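Local coordinates for protein terminal oxygenase component of carbazole 1,9a-dioxygenase (Sphingomonas, PDB 3GKQ) that is the terminal oxygenase of carbazole 1,9a-dioxygenase, probably passing electrons from a Rieske [2Fe-2S] cluster to a non-heme iron where the aromatic substrate is dihydroxylated, at residues G198-L203 with G255-A260; V259-S264 with V273-D278. One frame throughout, in Å; residues are numbered along the deposited sequence.

Contact 1: G198-L203 with G255-A260; sequences GNDIAL and GSKMVA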
ATOM      1  N   GLY A 198      41.644   5.118   1.249  1.00 41.09           N
ATOM      2  CA  GLY A 198      41.546   6.565   1.191  1.00 40.53           C
ATOM      3  C   GLY A 198      42.115   7.322   2.377  1.00 40.88           C
ATOM      4  O   GLY A 198      42.443   8.500   2.252  1.00 42.51           O
ATOM      5  N   ASN A 199      42.240   6.674   3.529  1.00 41.00           N
ATOM      6  CA  ASN A 199      42.781   7.367   4.689  1.00 40.79           C
ATOM      7  C   ASN A 199      43.670   6.477   5.549  1.00 39.85           C
ATOM      8  O   ASN A 199      43.839   6.722   6.743  1.00 39.23           O
ATOM      9  CB  ASN A 199      41.640   7.961   5.525  1.00 43.08           C
ATOM     10  CG  ASN A 199      42.138   8.934   6.587  1.00 45.11           C
ATOM     11  OD1 ASN A 199      43.003   9.768   6.321  1.00 45.82           O
ATOM     12  ND2 ASN A 199      41.583   8.841   7.789  1.00 44.56           N
ATOM     13  N   ASP A 200      44.237   5.443   4.933  1.00 40.65           N
ATOM     14  CA  ASP A 200      45.136   4.516   5.620  1.00 40.74           C
ATOM     15  C   ASP A 200      44.594   4.084   6.982  1.00 40.32           C
ATOM     16  O   ASP A 200      45.311   4.100   7.990  1.00 39.60           O
ATOM     17  CB  ASP A 200      46.519   5.172   5.774  1.00 43.63           C
ATOM     18  CG  ASP A 200      47.543   4.250   6.419  1.00 46.01           C
ATOM     19  OD1 ASP A 200      47.672   3.091   5.971  1.00 45.52           O
ATOM     20  OD2 ASP A 200      48.223   4.689   7.373  1.00 48.97           O
ATOM     21  N   ILE A 201      43.322   3.691   7.004  1.00 39.09           N
ATOM     22  CA  ILE A 201      42.674   3.254   8.237  1.00 37.13           C
ATOM     23  C   ILE A 201      42.879   1.774   8.505  1.00 35.68           C
ATOM     24  O   ILE A 201      42.810   0.953   7.592  1.00 37.59           O
ATOM     25  CB  ILE A 201      41.139   3.535   8.202  1.00 39.49           C
ATOM     26  CG1 ILE A 201      40.841   4.886   8.849  1.00 39.62           C
ATOM     27  CG2 ILE A 201      40.374   2.446   8.943  1.00 38.83           C
ATOM     28  CD1 ILE A 201      41.357   6.043   8.089  1.00 41.77           C
ATOM     29  N   ALA A 202      43.137   1.436   9.761  1.00 33.13           N
ATOM     30  CA  ALA A 202      43.298   0.042  10.140  1.00 34.34           C
ATOM     31  C   ALA A 202      41.904  -0.457  10.534  1.00 34.75           C
ATOM     32  O   ALA A 202      41.347  -0.021  11.542  1.00 35.34           O
ATOM     33  CB  ALA A 202      44.249  -0.080  11.315  1.00 32.71           C
ATOM     34  N   LEU A 203      41.335  -1.348   9.728  1.00 33.75           N
ATOM     35  CA  LEU A 203      40.013  -1.893  10.016  1.00 32.53           C
ATOM     36  C   LEU A 203      40.028  -3.414   9.945  1.00 32.47           C
ATOM     37  O   LEU A 203      40.185  -4.001   8.873  1.00 33.35           O
ATOM     38  CB  LEU A 203      38.983  -1.355   9.027  1.00 32.02           C
ATOM     39  CG  LEU A 203      37.532  -1.744   9.327  1.00 35.15           C
ATOM     40  CD1 LEU A 203      37.069  -1.021  10.590  1.00 34.25           C
ATOM     41  CD2 LEU A 203      36.644  -1.378   8.150  1.00 34.37           C
ATOM     42  N   GLY A 255      46.392  -0.770   8.599  1.00 33.93           N
ATOM     43  CA  GLY A 255      46.668   0.617   8.282  1.00 35.99           C
ATOM     44  C   GLY A 255      47.418   1.230   9.445  1.00 36.17           C
ATOM     45  O   GLY A 255      47.657   0.551  10.442  1.00 36.57           O
ATOM     46  N   SER A 256      47.792   2.500   9.336  1.00 37.08           N
ATOM     47  CA  SER A 256      48.512   3.145  10.427  1.00 40.08           C
ATOM     48  C   SER A 256      47.641   4.095  11.249  1.00 41.06           C
ATOM     49  O   SER A 256      47.983   4.423  12.386  1.00 41.83           O
ATOM     50  CB  SER A 256      49.743   3.877   9.888  1.00 43.50           C
ATOM     51  OG  SER A 256      50.723   2.944   9.456  1.00 44.72           O
ATOM     52  N   LYS A 257      46.517   4.533  10.686  1.00 40.95           N
ATOM     53  CA  LYS A 257      45.614   5.421  11.423  1.00 40.49           C
ATOM     54  C   LYS A 257      44.620   4.593  12.227  1.00 40.14           C
ATOM     55  O   LYS A 257      43.811   3.854  11.663  1.00 39.61           O
ATOM     56  CB  LYS A 257      44.865   6.351  10.468  1.00 39.64           C
ATOM     57  CG  LYS A 257      45.750   7.386   9.806  1.00 40.45           C
ATOM     58  CD  LYS A 257      44.923   8.432   9.075  1.00 41.34           C
ATOM     59  CE  LYS A 257      45.809   9.530   8.507  1.00 41.18           C
ATOM     60  NZ  LYS A 257      45.012  10.629   7.907  1.00 40.44           N
ATOM     61  N   MET A 258      44.697   4.717  13.549  1.00 39.61           N
ATOM     62  CA  MET A 258      43.824   3.985  14.454  1.00 40.45           C
ATOM     63  C   MET A 258      42.580   4.797  14.812  1.00 41.00           C
ATOM     64  O   MET A 258      42.677   5.874  15.404  1.00 41.07           O
ATOM     65  CB  MET A 258      44.587   3.627  15.731  1.00 41.09           C
ATOM     66  CG  MET A 258      45.967   3.040  15.477  1.00 42.83           C
ATOM     67  SD  MET A 258      45.921   1.601  14.396  1.00 44.32           S
ATOM     68  CE  MET A 258      45.600   0.303  15.589  1.00 43.07           C
ATOM     69  N   VAL A 259      41.414   4.271  14.450  1.00 40.48           N
ATOM     70  CA  VAL A 259      40.149   4.943  14.734  1.00 39.65           C
ATOM     71  C   VAL A 259      39.198   4.015  15.478  1.00 40.07           C
ATOM     72  O   VAL A 259      39.508   2.842  15.696  1.00 38.82           O
ATOM     73  CB  VAL A 259      39.461   5.418  13.436  1.00 39.16           C
ATOM     74  CG1 VAL A 259      40.265   6.541  12.804  1.00 39.45           C
ATOM     75  CG2 VAL A 259      39.313   4.253  12.469  1.00 37.49           C
ATOM     76  N   ALA A 260      38.040   4.543  15.861  1.00 40.34           N
ATOM     77  CA  ALA A 260      37.045   3.756  16.584  1.00 41.12           C
ATOM     78  C   ALA A 260      37.708   3.064  17.770  1.00 41.35           C
ATOM     79  O   ALA A 260      37.607   1.843  17.939  1.00 42.11           O
ATOM     80  CB  ALA A 260      36.410   2.722  15.655  1.00 38.92           C
TER
HETATM   81  O   HOH W   1      50.515   2.725   6.752  1.00 51.34           O
HETATM   82  O   HOH W   2      41.669   1.528  13.510  1.00 38.05           O

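Contact 2: V259-S264 with V273-D278; sequences VAISIS and VDPFPD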
ATOM      1  N   VAL A 259      41.414   4.271  14.450  1.00 40.48           N
ATOM      2  CA  VAL A 259      40.149   4.943  14.734  1.00 39.65           C
ATOM      3  C   VAL A 259      39.198   4.015  15.478  1.00 40.07           C
ATOM      4  O   VAL A 259      39.508   2.842  15.696  1.00 38.82           O
ATOM      5  CB  VAL A 259      39.461   5.418  13.436  1.00 39.16           C
ATOM      6  CG1 VAL A 259      40.265   6.541  12.804  1.00 39.45           C
ATOM      7  CG2 VAL A 259      39.313   4.253  12.469  1.00 37.49           C
ATOM      8  N   ALA A 260      38.040   4.543  15.861  1.00 40.34           N
ATOM      9  CA  ALA A 260      37.045   3.756  16.584  1.00 41.12           C
ATOM     10  C   ALA A 260      37.708   3.064  17.770  1.00 41.35           C
ATOM     11  O   ALA A 260      37.607   1.843  17.939  1.00 42.11           O
ATOM     12  CB  ALA A 260      36.410   2.722  15.655  1.00 38.92           C
ATOM     13  N   ILE A 261      38.399   3.857  18.579  1.00 41.20           N
ATOM     14  CA  ILE A 261      39.082   3.357  19.763  1.00 40.98           C
ATOM     15  C   ILE A 261      38.082   3.299  20.910  1.00 41.63           C
ATOM     16  O   ILE A 261      38.124   2.396  21.745  1.00 42.76           O
ATOM     17  CB  ILE A 261      40.258   4.286  20.142  1.00 40.17           C
ATOM     18  CG1 ILE A 261      41.368   4.162  19.091  1.00 39.70           C
ATOM     19  CG2 ILE A 261      40.776   3.947  21.534  1.00 40.61           C
ATOM     20  CD1 ILE A 261      42.518   5.124  19.292  1.00 39.64           C
ATOM     21  N   SER A 262      37.178   4.270  20.937  1.00 41.35           N
ATOM     22  CA  SER A 262      36.156   4.341  21.970  1.00 41.36           C
ATOM     23  C   SER A 262      34.781   4.580  21.365  1.00 40.84           C
ATOM     24  O   SER A 262      34.504   5.662  20.835  1.00 40.71           O
ATOM     25  CB  SER A 262      36.473   5.466  22.951  1.00 43.05           C
ATOM     26  OG  SER A 262      35.387   5.670  23.839  1.00 45.19           O
ATOM     27  N   ILE A 263      33.925   3.565  21.442  1.00 38.97           N
ATOM     28  CA  ILE A 263      32.569   3.665  20.921  1.00 36.61           C
ATOM     29  C   ILE A 263      31.598   3.616  22.095  1.00 35.19           C
ATOM     30  O   ILE A 263      31.801   2.862  23.049  1.00 33.01           O
ATOM     31  CB  ILE A 263      32.248   2.505  19.959  1.00 38.15           C
ATOM     32  CG1 ILE A 263      33.310   2.434  18.861  1.00 39.40           C
ATOM     33  CG2 ILE A 263      30.875   2.710  19.337  1.00 38.25           C
ATOM     34  CD1 ILE A 263      33.075   1.326  17.861  1.00 40.67           C
ATOM     35  N   SER A 264      30.548   4.426  22.029  1.00 33.24           N
ATOM     36  CA  SER A 264      29.559   4.459  23.098  1.00 32.58           C
ATOM     37  C   SER A 264      28.200   4.915  22.577  1.00 30.81           C
ATOM     38  O   SER A 264      28.117   5.650  21.597  1.00 30.37           O
ATOM     39  CB  SER A 264      30.027   5.393  24.219  1.00 32.77           C
ATOM     40  OG  SER A 264      30.304   6.693  23.725  1.00 32.88           O
ATOM     41  N   VAL A 273      31.565   7.768  18.175  1.00 36.05           N
ATOM     42  CA  VAL A 273      32.710   6.964  17.749  1.00 36.94           C
ATOM     43  C   VAL A 273      33.928   7.882  17.817  1.00 38.28           C
ATOM     44  O   VAL A 273      34.006   8.889  17.107  1.00 36.56           O
ATOM     45  CB  VAL A 273      32.518   6.446  16.316  1.00 36.41           C
ATOM     46  CG1 VAL A 273      33.666   5.534  15.931  1.00 36.48           C
ATOM     47  CG2 VAL A 273      31.190   5.695  16.213  1.00 36.49           C
ATOM     48  N   ASP A 274      34.876   7.535  18.681  1.00 39.26           N
ATOM     49  CA  ASP A 274      36.052   8.369  18.870  1.00 40.66           C
ATOM     50  C   ASP A 274      37.382   7.613  18.861  1.00 40.19           C
ATOM     51  O   ASP A 274      37.590   6.694  19.654  1.00 40.08           O
ATOM     52  CB  ASP A 274      35.887   9.128  20.184  1.00 42.04           C
ATOM     53  CG  ASP A 274      36.860  10.269  20.327  1.00 44.18           C
ATOM     54  OD1 ASP A 274      37.206  10.892  19.299  1.00 42.63           O
ATOM     55  OD2 ASP A 274      37.261  10.556  21.476  1.00 46.30           O
ATOM     56  N   PRO A 275      38.292   7.979  17.940  1.00 39.41           N
ATOM     57  CA  PRO A 275      38.129   9.021  16.919  1.00 37.29           C
ATOM     58  C   PRO A 275      37.643   8.386  15.619  1.00 36.06           C
ATOM     59  O   PRO A 275      37.833   7.192  15.404  1.00 36.39           O
ATOM     60  CB  PRO A 275      39.538   9.583  16.788  1.00 39.21           C
ATOM     61  CG  PRO A 275      40.369   8.337  16.898  1.00 39.01           C
ATOM     62  CD  PRO A 275      39.713   7.589  18.056  1.00 39.39           C
ATOM     63  N   PHE A 276      37.025   9.179  14.752  1.00 34.11           N
ATOM     64  CA  PHE A 276      36.518   8.654  13.487  1.00 33.15           C
ATOM     65  C   PHE A 276      35.891   9.792  12.694  1.00 32.37           C
ATOM     66  O   PHE A 276      35.285  10.695  13.274  1.00 32.03           O
ATOM     67  CB  PHE A 276      35.478   7.557  13.768  1.00 32.96           C
ATOM     68  CG  PHE A 276      35.129   6.731  12.566  1.00 32.13           C
ATOM     69  CD1 PHE A 276      34.158   7.160  11.665  1.00 29.67           C
ATOM     70  CD2 PHE A 276      35.825   5.555  12.294  1.00 31.05           C
ATOM     71  CE1 PHE A 276      33.887   6.430  10.512  1.00 31.33           C
ATOM     72  CE2 PHE A 276      35.559   4.815  11.138  1.00 31.41           C
ATOM     73  CZ  PHE A 276      34.594   5.255  10.247  1.00 31.20           C
ATOM     74  N   PRO A 277      36.024   9.772  11.357  1.00 32.68           N
ATOM     75  CA  PRO A 277      36.706   8.789  10.504  1.00 34.41           C
ATOM     76  C   PRO A 277      38.213   9.041  10.389  1.00 35.95           C
ATOM     77  O   PRO A 277      38.877   8.518   9.493  1.00 36.70           O
ATOM     78  CB  PRO A 277      36.003   8.967   9.169  1.00 32.19           C
ATOM     79  CG  PRO A 277      35.814  10.456   9.126  1.00 32.60           C
ATOM     80  CD  PRO A 277      35.327  10.777  10.530  1.00 31.80           C
ATOM     81  N   ASP A 278      38.740   9.850  11.299  1.00 37.13           N
ATOM     82  CA  ASP A 278      40.158  10.181  11.308  1.00 38.49           C
ATOM     83  C   ASP A 278      40.561  10.468  12.743  1.00 38.21           C
ATOM     84  O   ASP A 278      39.731  10.878  13.557  1.00 39.48           O
ATOM     85  CB  ASP A 278      40.420  11.407  10.422  1.00 38.31           C
ATOM     86  CG  ASP A 278      41.902  11.744  10.308  1.00 41.21           C
ATOM     87  OD1 ASP A 278      42.443  12.411  11.219  1.00 40.02           O
ATOM     88  OD2 ASP A 278      42.525  11.324   9.311  1.00 39.82           O
TER

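Contact 1: G198-L203 with G255-A260
A single beta bridge between Ile-201 and Lys-257 pins together two loops of the catalytic domain, the helix-grip part of this Rieske oxygenase. Lys-257 supplies both bonds of the bridge: its N lies 3.0 Å from Asp-200 O, and its O takes the amide of Ala-202 (N to O 3.1 Å). Beside the bridge, Ser-256 N reaches Asp-200 OD2 at 3.0 Å, approaching from above the carboxylate plane, 50° out of it. The other oxygen, OD1, accepts from a water that also bonds to Ser-256 OG, so carboxylate and serine are linked twice. Gly-255 runs so close to the backbone of 200-202 that a CB there would collide with Asp-200 O and Ile-201 C. The extended chain of Lys-257 crosses the side chain of Asn-199 at about a right angle, with CD passing 3.1 Å from Asn-199 O. Its NZ then meets Asn-199 OD1 at 2.7 Å, tilted 28° from the amide's carbonyl plane, and also forms a salt bridge with Asp-278. A leucine in place of Lys-257 would probably leave Asn-199 OD1 without this donor and the Asp-278 carboxylate without its countercharge. Apolar contacts finish the join: Ile-201 CG1 rests 4.0 Å from Val-259 CG2, and Ala-202 CB lies 3.9 Å from the sulfur SD of Met-258, whose chain, bent at chi2 and chi3, brings the sulfur back to it. The 198-203 segment leads out of helix 194-198, and both Ile-201 and Leu-203 pack on Leu-196 of that helix. Leu-203 also touches the iron ligand His-190, while 255-260 runs on toward strand 262-266 of the central antiparallel sheet.

Contact 2: V259-S264 with V273-D278
The Phe-276 ring meets Val-259 obliquely, CD2 lying 3.7 Å from CG2, while Ala-260 N stands at the ring edge, near its plane. One face carries Pro-277 CB, 3.5 Å above the ring plane and offset toward the rim; the ring of Phe-330 also meets this phenyl, at about 55°. With CG anti to the backbone N (chi1 -166°), the Phe-276 ring is placed beside Val-259, and next to it Ala-260 N bonds to Pro-275 O at 2.7 Å, nearly straight and in the carbonyl plane. Farther along, Ser-262 and Asp-274 form an antiparallel hydrogen-bonded pair (Ser-262 N to Asp-274 O 2.8 Å, Asp-274 N to Ser-262 O 2.9 Å), followed by the non-hydrogen-bonded pair Ile-263 and Val-273. Ile-261 N adds a weak bond to Asp-274 O, making a classic beta bulge in which one carbonyl faces two successive amides. Around it, Val-273 CG1 lies 3.9 Å from Ala-260 CB, and Ile-261 CD1 lies 3.9 Å from CD of Pro-275, which follows a cis peptide. The Asp-274 carboxylate turns instead to Thr-282. All the hydrogen bonds across this contact are thus between backbones, and the side chains add apolar contact; Pro-275, lacking an N-H, can contribute only its carbonyl as the ladder ends.

Overall arrangement
From the N-terminal side, the chain leaves helix 194-198 through 198-203, runs through 51 residues that include several strands but no helix, and returns at 255-260, where contact 1 closes this long loop. It continues directly into 259-264, and contact 2 closes the much shorter hairpin of strands 262-266 and 270-274. The two closures follow one another, neither nested nor crossed, and share Val-259 and Ala-260. Asp-278, at the far end of contact 2, turns back to join Lys-257 and Asn-199 of contact 1. Together they tie the region after helix 194-198 to the central sheet beside the non-heme iron, with the Phe-276 side chain about 7 Å from the metal.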